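Local coordinates for protein alpha-11 giardin (PDB 2II2) that binds calcium as a member of the annexin family and probably acts at phospholipid membranes, with a proposed part in attachment of the parasite to the intestinal mucosa, at residues T151-V156 and I182-A187; S158-L163 and K191-R196; R234-A239 and K268-H273; G278-D283 and M304-A309. All coordinates share one frame; numbering follows the deposited sequence.

Contact 1. Residues T151-V156 and I182-A187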
loop_
_atom_site.group_PDB
_atom_site.type_symbol
_atom_site.label_atom_id
_atom_site.label_comp_id
_atom_site.label_asym_id
_atom_site.label_seq_id
_atom_site.Cartn_x
_atom_site.Cartn_y
_atom_site.Cartn_z
ATOM N N THR A 151 5.756 21.386 -5.309
ATOM C CA THR A 151 5.870 22.700 -5.923
ATOM C C THR A 151 6.956 22.631 -6.987
ATOM O O THR A 151 7.958 21.933 -6.820
ATOM C CB THR A 151 6.237 23.826 -4.910
ATOM O OG1 THR A 151 7.494 23.557 -4.297
ATOM C CG2 THR A 151 5.183 24.023 -3.827
ATOM N N PRO A 152 6.747 23.334 -8.107
ATOM C CA PRO A 152 7.792 23.341 -9.126
ATOM C C PRO A 152 9.060 24.031 -8.640
ATOM O O PRO A 152 8.976 25.011 -7.884
ATOM C CB PRO A 152 7.169 24.161 -10.260
ATOM C CG PRO A 152 5.714 24.134 -9.997
ATOM C CD PRO A 152 5.553 24.095 -8.528
ATOM N N ARG A 153 10.222 23.551 -9.099
ATOM C CA ARG A 153 11.503 24.189 -8.780
ATOM C C ARG A 153 12.194 24.768 -9.987
ATOM O O ARG A 153 13.089 25.579 -9.820
ATOM C CB ARG A 153 12.445 23.213 -8.073
ATOM C CG ARG A 153 11.891 22.701 -6.746
ATOM C CD ARG A 153 12.817 21.668 -6.100
ATOM N NE ARG A 153 12.953 20.452 -6.899
ATOM C CZ ARG A 153 12.284 19.316 -6.699
ATOM N NH1 ARG A 153 11.373 19.205 -5.725
ATOM N NH2 ARG A 153 12.536 18.271 -7.484
ATOM N N GLY A 154 11.839 24.328 -11.196
ATOM C CA GLY A 154 12.512 24.855 -12.391
ATOM C C GLY A 154 13.994 24.527 -12.423
ATOM O O GLY A 154 14.796 25.277 -12.959
ATOM N N SER A 155 14.368 23.400 -11.817
ATOM C CA SER A 155 15.777 23.007 -11.745
ATOM C C SER A 155 15.948 21.521 -12.089
ATOM O O SER A 155 16.582 20.763 -11.337
ATOM C CB SER A 155 16.362 23.323 -10.352
ATOM O OG SER A 155 15.651 22.662 -9.322
ATOM N N VAL A 156 15.422 21.096 -13.230
ATOM C CA VAL A 156 15.299 19.676 -13.552
ATOM C C VAL A 156 16.692 19.068 -13.687
ATOM O O VAL A 156 16.969 18.004 -13.106
ATOM C CB VAL A 156 14.442 19.412 -14.816
ATOM C CG1 VAL A 156 14.671 18.013 -15.362
ATOM C CG2 VAL A 156 12.954 19.686 -14.543
ATOM N N ILE A 182 12.293 14.063 -3.826
ATOM C CA ILE A 182 11.269 13.207 -4.422
ATOM C C ILE A 182 9.861 13.604 -3.965
ATOM O O ILE A 182 8.956 13.783 -4.783
ATOM C CB ILE A 182 11.544 11.739 -4.087
ATOM C CG1 ILE A 182 12.844 11.265 -4.740
ATOM C CG2 ILE A 182 10.419 10.858 -4.574
ATOM C CD1 ILE A 182 13.344 9.930 -4.240
ATOM N N ILE A 183 9.690 13.758 -2.650
ATOM C CA ILE A 183 8.368 14.033 -2.086
ATOM C C ILE A 183 7.763 15.376 -2.502
ATOM O O ILE A 183 6.528 15.499 -2.563
ATOM C CB ILE A 183 8.382 13.929 -0.513
ATOM C CG1 ILE A 183 8.625 12.500 -0.040
ATOM C CG2 ILE A 183 7.156 14.625 0.124
ATOM C CD1 ILE A 183 7.469 11.594 -0.246
ATOM N N THR A 184 8.613 16.361 -2.788
ATOM C CA THR A 184 8.117 17.684 -3.147
ATOM C C THR A 184 8.082 17.933 -4.645
ATOM O O THR A 184 7.718 19.030 -5.065
ATOM C CB THR A 184 8.942 18.825 -2.490
ATOM O OG1 THR A 184 10.285 18.801 -2.986
ATOM C CG2 THR A 184 8.959 18.726 -0.966
ATOM N N SER A 185 8.427 16.949 -5.467
ATOM C CA SER A 185 8.415 17.153 -6.916
ATOM C C SER A 185 7.017 17.097 -7.446
ATOM O O SER A 185 6.253 16.202 -7.092
ATOM C CB SER A 185 9.222 16.069 -7.643
ATOM O OG SER A 185 10.608 16.103 -7.349
ATOM N N THR A 186 6.705 18.015 -8.357
ATOM C CA THR A 186 5.492 17.837 -9.134
ATOM C C THR A 186 5.657 16.659 -10.107
ATOM O O THR A 186 6.779 16.301 -10.479
ATOM C CB THR A 186 5.134 19.091 -9.944
ATOM O OG1 THR A 186 6.153 19.303 -10.925
ATOM C CG2 THR A 186 4.989 20.306 -9.053
ATOM N N ALA A 187 4.539 16.098 -10.547
ATOM C CA ALA A 187 4.599 14.999 -11.513
ATOM C C ALA A 187 5.254 15.451 -12.813
ATOM O O ALA A 187 6.041 14.715 -13.403
ATOM C CB ALA A 187 3.215 14.419 -11.795
HETATM O O HOH W 1 8.912 19.864 -8.558
#
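Arg-153 reaches over to Ser-185 with the flat end of its side chain: NH2 donates to OG at 2.9 Å, an N-H...O angle of 161°, and the hydroxyl lies in the guanidinium plane. The bend in the chain at chi3 (-64°) turns this edge back onto residues 184-185. NH1 comes within 3.0 Å of Thr-184 OG1 at too poor an angle for a bond, and instead makes a weak hydrogen bond to Leu-181 O. A second link is made by backbone alone, Thr-151 N giving its hydrogen to Thr-184 O at 3.1 Å. A third runs through a water that donates to Thr-151 O (2.9 Å) and accepts from Thr-186 N (2.9 Å). Beside these, Thr-186 sets its methyl CG2 against the N-CD side of the proline ring, 3.6 Å from Pro-152 N and 3.9 Å from Pro-152 CD.

The hydroxyls are themselves held from behind. Ser-185 OG is bonded to Leu-181 O and Thr-184 OG1 to Arg-180 O, both on helix 175-184, while Arg-153 NE forms a salt bridge with Asp-159. Thr-186 OG1 sits between its backbone N and carbonyl carbon, from where it binds Glu-189 N; the carboxylate of Glu-189 takes the backbone N-H groups of Arg-153 and Gly-154. The loop before helix 156-169 is thereby laid along the short turn between helices 175-184 and 187-201, with Thr-186 as N-cap of the latter, in keeping with the all-helical annexin fold, whose short helices follow one another through such turns.

Contact 2. Residues S158-L163 and K191-R196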
loop_
_atom_site.group_PDB
_atom_site.type_symbol
_atom_site.label_atom_id
_atom_site.label_comp_id
_atom_site.label_asym_id
_atom_site.label_seq_id
_atom_site.Cartn_x
_atom_site.Cartn_y
_atom_site.Cartn_z
ATOM N N SER A 158 19.667 20.099 -12.494
ATOM C CA SER A 158 20.388 20.036 -11.235
ATOM C C SER A 158 19.765 19.022 -10.269
ATOM O O SER A 158 20.490 18.370 -9.515
ATOM C CB SER A 158 20.570 21.402 -10.586
ATOM O OG SER A 158 19.357 22.056 -10.320
ATOM N N ASP A 159 18.445 18.846 -10.311
ATOM C CA ASP A 159 17.797 17.865 -9.458
ATOM C C ASP A 159 18.204 16.444 -9.843
ATOM O O ASP A 159 18.424 15.592 -8.979
ATOM C CB ASP A 159 16.288 18.020 -9.566
ATOM C CG ASP A 159 15.745 19.254 -8.863
ATOM O OD1 ASP A 159 16.500 19.945 -8.147
ATOM O OD2 ASP A 159 14.537 19.524 -9.068
ATOM N N ALA A 160 18.305 16.176 -11.138
ATOM C CA ALA A 160 18.822 14.892 -11.578
ATOM C C ALA A 160 20.259 14.639 -11.080
ATOM O O ALA A 160 20.591 13.530 -10.685
ATOM C CB ALA A 160 18.744 14.775 -13.080
ATOM N N GLU A 161 21.082 15.695 -11.085
ATOM C CA GLU A 161 22.429 15.602 -10.568
ATOM C C GLU A 161 22.439 15.351 -9.049
ATOM O O GLU A 161 23.267 14.601 -8.571
ATOM C CB GLU A 161 23.238 16.853 -10.928
ATOM C CG GLU A 161 23.694 16.908 -12.375
ATOM C CD GLU A 161 24.855 15.977 -12.721
ATOM O OE1 GLU A 161 25.355 15.217 -11.857
ATOM O OE2 GLU A 161 25.260 16.019 -13.903
ATOM N N VAL A 162 21.502 15.939 -8.302
ATOM C CA VAL A 162 21.398 15.707 -6.863
ATOM C C VAL A 162 21.121 14.211 -6.638
ATOM O O VAL A 162 21.732 13.569 -5.754
ATOM C CB VAL A 162 20.282 16.576 -6.212
ATOM C CG1 VAL A 162 19.992 16.120 -4.763
ATOM C CG2 VAL A 162 20.662 18.042 -6.249
ATOM N N LEU A 163 20.208 13.635 -7.419
ATOM C CA LEU A 163 19.962 12.208 -7.298
ATOM C C LEU A 163 21.176 11.363 -7.672
ATOM O O LEU A 163 21.493 10.400 -6.982
ATOM C CB LEU A 163 18.756 11.762 -8.128
ATOM C CG LEU A 163 17.414 12.303 -7.640
ATOM C CD1 LEU A 163 16.297 11.837 -8.553
ATOM C CD2 LEU A 163 17.124 11.862 -6.186
ATOM N N LYS A 191 8.832 13.693 -14.012
ATOM C CA LYS A 191 8.980 12.897 -15.228
ATOM C C LYS A 191 10.271 13.327 -15.952
ATOM O O LYS A 191 11.032 12.482 -16.466
ATOM C CB LYS A 191 7.777 13.126 -16.140
ATOM C CG LYS A 191 7.730 12.207 -17.347
ATOM C CD LYS A 191 6.502 12.413 -18.207
ATOM C CE LYS A 191 6.476 11.359 -19.313
ATOM N NZ LYS A 191 5.240 11.511 -20.127
ATOM N N GLU A 192 10.512 14.645 -15.992
ATOM C CA GLU A 192 11.713 15.167 -16.621
ATOM C C GLU A 192 13.001 14.845 -15.832
ATOM O O GLU A 192 14.037 14.506 -16.424
ATOM C CB GLU A 192 11.565 16.666 -16.821
ATOM C CG GLU A 192 10.406 16.996 -17.744
ATOM C CD GLU A 192 9.862 18.416 -17.600
ATOM O OE1 GLU A 192 10.426 19.222 -16.823
ATOM O OE2 GLU A 192 8.844 18.722 -18.279
ATOM N N ILE A 193 12.939 14.936 -14.495
ATOM C CA ILE A 193 14.071 14.613 -13.645
ATOM C C ILE A 193 14.463 13.152 -13.838
ATOM O O ILE A 193 15.656 12.830 -13.974
ATOM C CB ILE A 193 13.750 14.920 -12.166
ATOM C CG1 ILE A 193 13.604 16.437 -11.960
ATOM C CG2 ILE A 193 14.780 14.294 -11.231
ATOM C CD1 ILE A 193 12.900 16.775 -10.630
ATOM N N ASN A 194 13.443 12.286 -13.861
ATOM C CA ASN A 194 13.655 10.878 -14.053
ATOM C C ASN A 194 14.348 10.575 -15.380
ATOM O O ASN A 194 15.327 9.811 -15.427
ATOM C CB ASN A 194 12.314 10.155 -13.943
ATOM C CG ASN A 194 12.438 8.681 -14.112
ATOM O OD1 ASN A 194 13.070 8.001 -13.285
ATOM N ND2 ASN A 194 11.820 8.143 -15.163
ATOM N N HIS A 195 13.856 11.170 -16.455
ATOM C CA HIS A 195 14.482 10.951 -17.739
ATOM C C HIS A 195 15.919 11.438 -17.746
ATOM O O HIS A 195 16.818 10.743 -18.245
ATOM C CB HIS A 195 13.679 11.664 -18.820
ATOM C CG HIS A 195 14.351 11.671 -20.162
ATOM N ND1 HIS A 195 14.652 10.510 -20.837
ATOM C CD2 HIS A 195 14.776 12.688 -20.947
ATOM C CE1 HIS A 195 15.228 10.809 -21.988
ATOM N NE2 HIS A 195 15.318 12.123 -22.078
ATOM N N ARG A 196 16.155 12.624 -17.180
ATOM C CA ARG A 196 17.522 13.171 -17.173
ATOM C C ARG A 196 18.449 12.258 -16.371
ATOM O O ARG A 196 19.616 12.062 -16.764
ATOM C CB ARG A 196 17.515 14.591 -16.602
ATOM C CG ARG A 196 16.883 15.680 -17.502
ATOM C CD ARG A 196 17.131 17.073 -16.961
ATOM N NE ARG A 196 18.325 17.726 -17.510
ATOM C CZ ARG A 196 18.348 18.476 -18.611
ATOM N NH1 ARG A 196 17.239 18.674 -19.313
ATOM N NH2 ARG A 196 19.488 19.023 -19.021
#
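Asp-159 OD2, the salt-bridge partner of Arg-153, also lies 3.6 Å from the methyl CD1 of Ile-193. OD1 of the same group is bonded to Ser-155 OG, and the two polar partners fix how the carboxylate is turned beside the isoleucine. Ile-193 CG1, anti to the carbonyl carbon (chi1 -67°), carries CD1 to within 3.8 Å of Asp-159 CB, while CG2 swings the other way and meets Leu-163 CD1 at 3.9 Å, the two side chains at about a right angle. With Val-156, the residues Asp-159, Ala-160 and Leu-163 form a four-residue hole for Ile-193, in the manner of knobs-into-holes packing.

Segments 158-163 and 191-196, on helices 156-169 and 187-201 of this annexin, cross at -57°, their axes 8.5 Å apart at the closest. The small side chain of Ala-160 is consistent with that approach: its CA is 5.2 Å from Ile-193 CA, and its CB rests 3.8 Å from Ile-193 O. On the outer side the same methyl abuts the first side-chain carbon of the exposed Arg-196, Ala-160 CB to Arg-196 CB being 3.7 Å. Further along, Leu-163 touches Phe-197, and Ala-160 touches Leu-200.

Contact 3. Residues R234-A239 and K268-H273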
loop_
_atom_site.group_PDB
_atom_site.type_symbol
_atom_site.label_atom_id
_atom_site.label_comp_id
_atom_site.label_asym_id
_atom_site.label_seq_id
_atom_site.Cartn_x
_atom_site.Cartn_y
_atom_site.Cartn_z
ATOM N N ARG A 234 1.711 2.908 -10.559
ATOM C CA ARG A 234 3.046 2.357 -10.708
ATOM C C ARG A 234 3.690 2.102 -9.342
ATOM O O ARG A 234 4.434 1.135 -9.167
ATOM C CB ARG A 234 3.903 3.278 -11.597
ATOM C CG ARG A 234 5.159 2.621 -12.105
ATOM C CD ARG A 234 5.740 3.445 -13.202
ATOM N NE ARG A 234 6.895 2.807 -13.790
ATOM C CZ ARG A 234 7.625 3.325 -14.770
ATOM N NH1 ARG A 234 7.280 4.496 -15.283
ATOM N NH2 ARG A 234 8.687 2.662 -15.224
ATOM N N ALA A 235 3.450 3.005 -8.389
ATOM C CA ALA A 235 3.912 2.785 -7.026
ATOM C C ALA A 235 3.263 1.520 -6.458
ATOM O O ALA A 235 3.944 0.738 -5.796
ATOM C CB ALA A 235 3.576 3.967 -6.144
ATOM N N VAL A 236 1.961 1.357 -6.721
ATOM C CA VAL A 236 1.264 0.176 -6.248
ATOM C C VAL A 236 1.834 -1.084 -6.903
ATOM O O VAL A 236 2.074 -2.087 -6.237
ATOM C CB VAL A 236 -0.246 0.299 -6.499
ATOM C CG1 VAL A 236 -0.983 -0.998 -6.133
ATOM C CG2 VAL A 236 -0.828 1.453 -5.718
ATOM N N ALA A 237 2.062 -1.030 -8.219
ATOM C CA ALA A 237 2.660 -2.172 -8.918
ATOM C C ALA A 237 4.024 -2.525 -8.328
ATOM O O ALA A 237 4.319 -3.711 -8.131
ATOM C CB ALA A 237 2.809 -1.869 -10.385
ATOM N N TYR A 238 4.881 -1.532 -8.079
ATOM C CA TYR A 238 6.203 -1.798 -7.486
ATOM C C TYR A 238 6.052 -2.452 -6.111
ATOM O O TYR A 238 6.737 -3.429 -5.810
ATOM C CB TYR A 238 7.006 -0.486 -7.392
ATOM C CG TYR A 238 8.280 -0.725 -6.625
ATOM C CD1 TYR A 238 9.419 -1.210 -7.250
ATOM C CD2 TYR A 238 8.334 -0.507 -5.251
ATOM C CE1 TYR A 238 10.555 -1.478 -6.515
ATOM C CE2 TYR A 238 9.447 -0.784 -4.504
ATOM C CZ TYR A 238 10.566 -1.261 -5.119
ATOM O OH TYR A 238 11.672 -1.534 -4.346
ATOM N N ALA A 239 5.161 -1.919 -5.283
ATOM C CA ALA A 239 4.960 -2.458 -3.951
ATOM C C ALA A 239 4.497 -3.915 -4.040
ATOM O O ALA A 239 4.946 -4.781 -3.271
ATOM C CB ALA A 239 3.983 -1.626 -3.180
ATOM N N LYS A 268 -6.669 0.436 -9.724
ATOM C CA LYS A 268 -7.071 -0.743 -10.475
ATOM C C LYS A 268 -6.171 -1.091 -11.643
ATOM O O LYS A 268 -6.113 -2.254 -12.019
ATOM C CB LYS A 268 -8.524 -0.610 -10.956
ATOM C CG LYS A 268 -8.746 0.572 -11.901
ATOM C CD LYS A 268 -10.182 0.682 -12.337
ATOM C CE LYS A 268 -10.450 1.968 -13.154
ATOM N NZ LYS A 268 -11.839 2.035 -13.750
ATOM N N PHE A 269 -5.480 -0.102 -12.230
ATOM C CA PHE A 269 -4.565 -0.383 -13.335
ATOM C C PHE A 269 -3.137 -0.669 -12.933
ATOM O O PHE A 269 -2.248 -0.607 -13.780
ATOM C CB PHE A 269 -4.608 0.725 -14.398
ATOM C CG PHE A 269 -5.955 0.886 -15.035
ATOM C CD1 PHE A 269 -6.620 2.093 -14.983
ATOM C CD2 PHE A 269 -6.560 -0.189 -15.687
ATOM C CE1 PHE A 269 -7.873 2.241 -15.581
ATOM C CE2 PHE A 269 -7.807 -0.036 -16.295
ATOM C CZ PHE A 269 -8.469 1.165 -16.211
ATOM N N ALA A 270 -2.918 -1.023 -11.664
ATOM C CA ALA A 270 -1.577 -1.453 -11.282
ATOM C C ALA A 270 -1.018 -2.527 -12.221
ATOM O O ALA A 270 0.177 -2.581 -12.454
ATOM C CB ALA A 270 -1.542 -1.983 -9.847
ATOM N N TRP A 271 -1.882 -3.402 -12.739
ATOM C CA TRP A 271 -1.427 -4.490 -13.636
ATOM C C TRP A 271 -0.741 -3.971 -14.898
ATOM O O TRP A 271 0.111 -4.648 -15.465
ATOM C CB TRP A 271 -2.585 -5.434 -13.999
ATOM C CG TRP A 271 -3.781 -4.794 -14.578
ATOM C CD1 TRP A 271 -4.936 -4.485 -13.924
ATOM C CD2 TRP A 271 -3.995 -4.495 -15.956
ATOM N NE1 TRP A 271 -5.846 -3.959 -14.810
ATOM C CE2 TRP A 271 -5.289 -3.941 -16.064
ATOM C CE3 TRP A 271 -3.201 -4.599 -17.111
ATOM C CZ2 TRP A 271 -5.837 -3.517 -17.303
ATOM C CZ3 TRP A 271 -3.726 -4.180 -18.321
ATOM C CH2 TRP A 271 -5.027 -3.626 -18.406
ATOM N N VAL A 272 -1.112 -2.776 -15.340
ATOM C CA VAL A 272 -0.462 -2.148 -16.509
ATOM C C VAL A 272 1.022 -1.963 -16.237
ATOM O O VAL A 272 1.870 -2.294 -17.056
ATOM C CB VAL A 272 -1.109 -0.758 -16.827
ATOM C CG1 VAL A 272 -0.354 -0.041 -17.950
ATOM C CG2 VAL A 272 -2.591 -0.909 -17.206
ATOM N N HIS A 273 1.322 -1.373 -15.084
ATOM C CA HIS A 273 2.690 -1.097 -14.705
ATOM C C HIS A 273 3.424 -2.320 -14.244
ATOM O O HIS A 273 4.647 -2.358 -14.296
ATOM C CB HIS A 273 2.733 -0.060 -13.609
ATOM C CG HIS A 273 2.100 1.216 -14.006
ATOM N ND1 HIS A 273 2.728 2.127 -14.821
ATOM C CD2 HIS A 273 0.884 1.731 -13.719
ATOM C CE1 HIS A 273 1.930 3.164 -14.999
ATOM N NE2 HIS A 273 0.812 2.957 -14.333
HETATM O O HOH W 2 6.657 -0.211 -13.697
#
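Arg-234 lies over one face of the His-273 imidazole with the aliphatic part of its chain, a CH-pi contact in which CB stands 3.7 Å from the ring centroid and 15° off the ring normal. With CG anti to the backbone N (chi1 -165°) and the chain extended beyond it, the arginine runs on past the ring's ND1, which its CD still meets at 3.7 Å. The backbone joins in: Arg-234 N is poised above that face, 3.5 Å from His-273 CD2.

Apolar packing falls to small side chains, Val-236 CG1 touching Ala-270 CB at 3.9 Å. The methyl CB of Ala-237 is set close against the backbone carbonyl of Ala-270, 3.4 Å from its O, and against His-273 CB (3.7 Å). Such small side chains are consistent with the close approach of helix 232-244 and the short, weakly bonded helix 270-274 within the annexin domain, Ala-237 and Ala-270 facing each other in the register. Behind Val-236 lie Ile-259 and Phe-263 of helix 249-263 and Trp-306 of helix 298-306, so this side faces the interior of the helical bundle.

The polar link is indirect. A single water accepts from Arg-234 NE (3.0 Å) and donates to His-273 O (3.0 Å), tying the inner nitrogen of the guanidinium to the backbone of His-273.

Contact 4. Residues G278-D283 and M304-A309; sequences GVMRDD and MFWKLA
A short hydrogen bond that approaches its acceptor from above sets this contact apart: Arg-281 NE donates to Leu-308 O at 2.6 Å, with an N-H...O angle of 158°, yet lies 40° out of the carbonyl plane. The oxygen lies almost exactly in the guanidinium plane, at its edge. The bend at chi3 brings that edge round to residues 307-308 near the C-terminus, where a water accepts a weak bond from Arg-281 NH2 (2.8 Å) and donates to Lys-307 O (2.7 Å). Lys-307, with positive phi, forms the Schellman motif that finishes helix 298-306, after which Leu-308 meets helix 280-287.

Inward, Met-280 extends its chain so that the methyl CE is centred over the indole of Trp-306, 3.6 Å from the centroid of the five-membered ring and 9° off its normal. SD stands farther off above the six-membered ring, 5.1 Å from its centroid, a longer Met-aromatic contact. Trp-306 NE1 is bonded to Thr-260 OG1. Leu-308 fills in between, its CD1 4.1 Å from Met-280 CG. An exposed arginine outside and a methionine methyl over the indole within imply a polar grip on the last modelled residues at the surface, with dispersion beneath.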
loop_
_atom_site.group_PDB
_atom_site.type_symbol
_atom_site.label_atom_id
_atom_site.label_comp_id
_atom_site.label_asym_id
_atom_site.label_seq_id
_atom_site.Cartn_x
_atom_site.Cartn_y
_atom_site.Cartn_z
ATOM N N GLY A 278 6.272 -8.902 -15.076
ATOM C CA GLY A 278 5.582 -10.102 -15.464
ATOM C C GLY A 278 4.140 -9.775 -15.668
ATOM O O GLY A 278 3.737 -8.604 -15.631
ATOM N N VAL A 279 3.365 -10.809 -15.929
ATOM C CA VAL A 279 1.940 -10.658 -16.061
ATOM C C VAL A 279 1.381 -10.775 -14.644
ATOM O O VAL A 279 1.537 -11.817 -13.990
ATOM C CB VAL A 279 1.336 -11.731 -16.996
ATOM C CG1 VAL A 279 -0.156 -11.540 -17.100
ATOM C CG2 VAL A 279 1.968 -11.655 -18.405
ATOM N N MET A 280 0.750 -9.707 -14.136
ATOM C CA MET A 280 0.306 -9.717 -12.739
ATOM C C MET A 280 -0.599 -10.898 -12.427
ATOM O O MET A 280 -0.437 -11.535 -11.401
ATOM C CB MET A 280 -0.369 -8.393 -12.383
ATOM C CG MET A 280 -0.565 -8.189 -10.896
ATOM S SD MET A 280 -1.190 -6.506 -10.588
ATOM C CE MET A 280 -1.741 -6.693 -8.891
ATOM N N ARG A 281 -1.569 -11.176 -13.296
ATOM C CA ARG A 281 -2.444 -12.309 -13.090
ATOM C C ARG A 281 -1.651 -13.611 -12.968
ATOM O O ARG A 281 -1.892 -14.404 -12.067
ATOM C CB ARG A 281 -3.465 -12.403 -14.225
ATOM C CG ARG A 281 -4.310 -13.674 -14.202
ATOM C CD ARG A 281 -5.250 -13.802 -15.407
ATOM N NE ARG A 281 -6.276 -12.765 -15.424
ATOM C CZ ARG A 281 -6.518 -11.949 -16.446
ATOM N NH1 ARG A 281 -5.815 -12.039 -17.575
ATOM N NH2 ARG A 281 -7.481 -11.053 -16.341
ATOM N N ASP A 282 -0.720 -13.826 -13.887
ATOM C CA ASP A 282 0.059 -15.065 -13.885
ATOM C C ASP A 282 0.949 -15.187 -12.641
ATOM O O ASP A 282 1.139 -16.274 -12.093
ATOM C CB ASP A 282 0.928 -15.168 -15.146
ATOM C CG ASP A 282 0.109 -15.149 -16.451
ATOM O OD1 ASP A 282 -1.131 -15.331 -16.423
ATOM O OD2 ASP A 282 0.738 -14.948 -17.514
ATOM N N ASP A 283 1.502 -14.068 -12.189
ATOM C CA ASP A 283 2.379 -14.096 -11.040
ATOM C C ASP A 283 1.633 -14.289 -9.724
ATOM O O ASP A 283 2.134 -14.944 -8.803
ATOM C CB ASP A 283 3.243 -12.855 -10.984
ATOM C CG ASP A 283 4.367 -12.868 -12.008
ATOM O OD1 ASP A 283 4.468 -13.820 -12.815
ATOM O OD2 ASP A 283 5.153 -11.899 -11.981
ATOM N N MET A 304 -9.633 -11.971 -7.351
ATOM C CA MET A 304 -10.950 -11.354 -7.337
ATOM C C MET A 304 -10.852 -9.860 -7.087
ATOM O O MET A 304 -11.492 -9.083 -7.816
ATOM C CB MET A 304 -11.866 -12.068 -6.330
ATOM C CG MET A 304 -13.267 -11.496 -6.195
ATOM S SD MET A 304 -13.399 -10.025 -5.140
ATOM C CE MET A 304 -12.866 -10.698 -3.552
ATOM N N PHE A 305 -10.109 -9.444 -6.069
ATOM C CA PHE A 305 -10.072 -8.025 -5.767
ATOM C C PHE A 305 -9.433 -7.200 -6.892
ATOM O O PHE A 305 -9.812 -6.039 -7.098
ATOM C CB PHE A 305 -9.370 -7.755 -4.438
ATOM C CG PHE A 305 -10.239 -7.906 -3.221
ATOM C CD1 PHE A 305 -9.891 -8.797 -2.198
ATOM C CD2 PHE A 305 -11.364 -7.107 -3.048
ATOM C CE1 PHE A 305 -10.691 -8.923 -1.064
ATOM C CE2 PHE A 305 -12.188 -7.224 -1.927
ATOM C CZ PHE A 305 -11.833 -8.139 -0.911
ATOM N N TRP A 306 -8.500 -7.785 -7.625
ATOM C CA TRP A 306 -7.840 -7.078 -8.710
ATOM C C TRP A 306 -8.543 -7.253 -10.039
ATOM O O TRP A 306 -8.089 -6.709 -11.042
ATOM C CB TRP A 306 -6.386 -7.549 -8.843
ATOM C CG TRP A 306 -5.498 -6.991 -7.807
ATOM C CD1 TRP A 306 -4.920 -7.652 -6.754
ATOM C CD2 TRP A 306 -5.063 -5.630 -7.716
ATOM N NE1 TRP A 306 -4.166 -6.778 -6.008
ATOM C CE2 TRP A 306 -4.265 -5.522 -6.567
ATOM C CE3 TRP A 306 -5.291 -4.488 -8.492
ATOM C CZ2 TRP A 306 -3.667 -4.316 -6.184
ATOM C CZ3 TRP A 306 -4.709 -3.289 -8.109
ATOM C CH2 TRP A 306 -3.923 -3.217 -6.963
ATOM N N LYS A 307 -9.658 -7.994 -10.059
ATOM C CA LYS A 307 -10.406 -8.210 -11.329
ATOM C C LYS A 307 -9.534 -8.916 -12.361
ATOM O O LYS A 307 -9.584 -8.610 -13.560
ATOM C CB LYS A 307 -11.051 -6.925 -11.873
ATOM C CG LYS A 307 -12.092 -6.382 -10.932
ATOM C CD LYS A 307 -12.886 -5.260 -11.573
ATOM C CE LYS A 307 -14.003 -4.820 -10.648
ATOM N NZ LYS A 307 -14.715 -3.640 -11.223
ATOM N N LEU A 308 -8.772 -9.888 -11.878
ATOM C CA LEU A 308 -7.888 -10.687 -12.719
ATOM C C LEU A 308 -8.265 -12.166 -12.694
ATOM O O LEU A 308 -7.454 -13.012 -13.110
ATOM C CB LEU A 308 -6.448 -10.512 -12.249
ATOM C CG LEU A 308 -5.831 -9.112 -12.328
ATOM C CD1 LEU A 308 -4.445 -9.123 -11.670
ATOM C CD2 LEU A 308 -5.759 -8.628 -13.782
ATOM N N ALA A 309 -9.447 -12.480 -12.152
ATOM C CA ALA A 309 -9.911 -13.863 -12.004
ATOM C C ALA A 309 -10.354 -14.406 -13.345
ATOM O O ALA A 309 -10.114 -15.569 -13.640
ATOM C CB ALA A 309 -11.044 -13.959 -10.976
HETATM O O HOH W 3 -10.127 -10.417 -15.496
#

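Contacts 1 and 2 adjoin, their centres about 10 Å apart, and interlock along the chain: contact 1 holds the turn leading from helix 175-184 into helix 187-201, and contact 2 packs helix 187-201 itself, the Arg-153 to Asp-159 salt bridge joining them. Contacts 3 and 4, with centres about 11 Å apart, form a second pair inside one annexin domain, where Trp-306 of contact 4 packs on Val-236 and Ala-270 of contact 3. Contact 1 is the surface member and relies on direct and water-borne hydrogen bonds. Contacts 2, 3 and 4 are buried; 2 and 3 use alanine-assisted helix packing, contact 3 adding a CH-pi contact and a water bridge, contact 4 an exposed arginine at its edge.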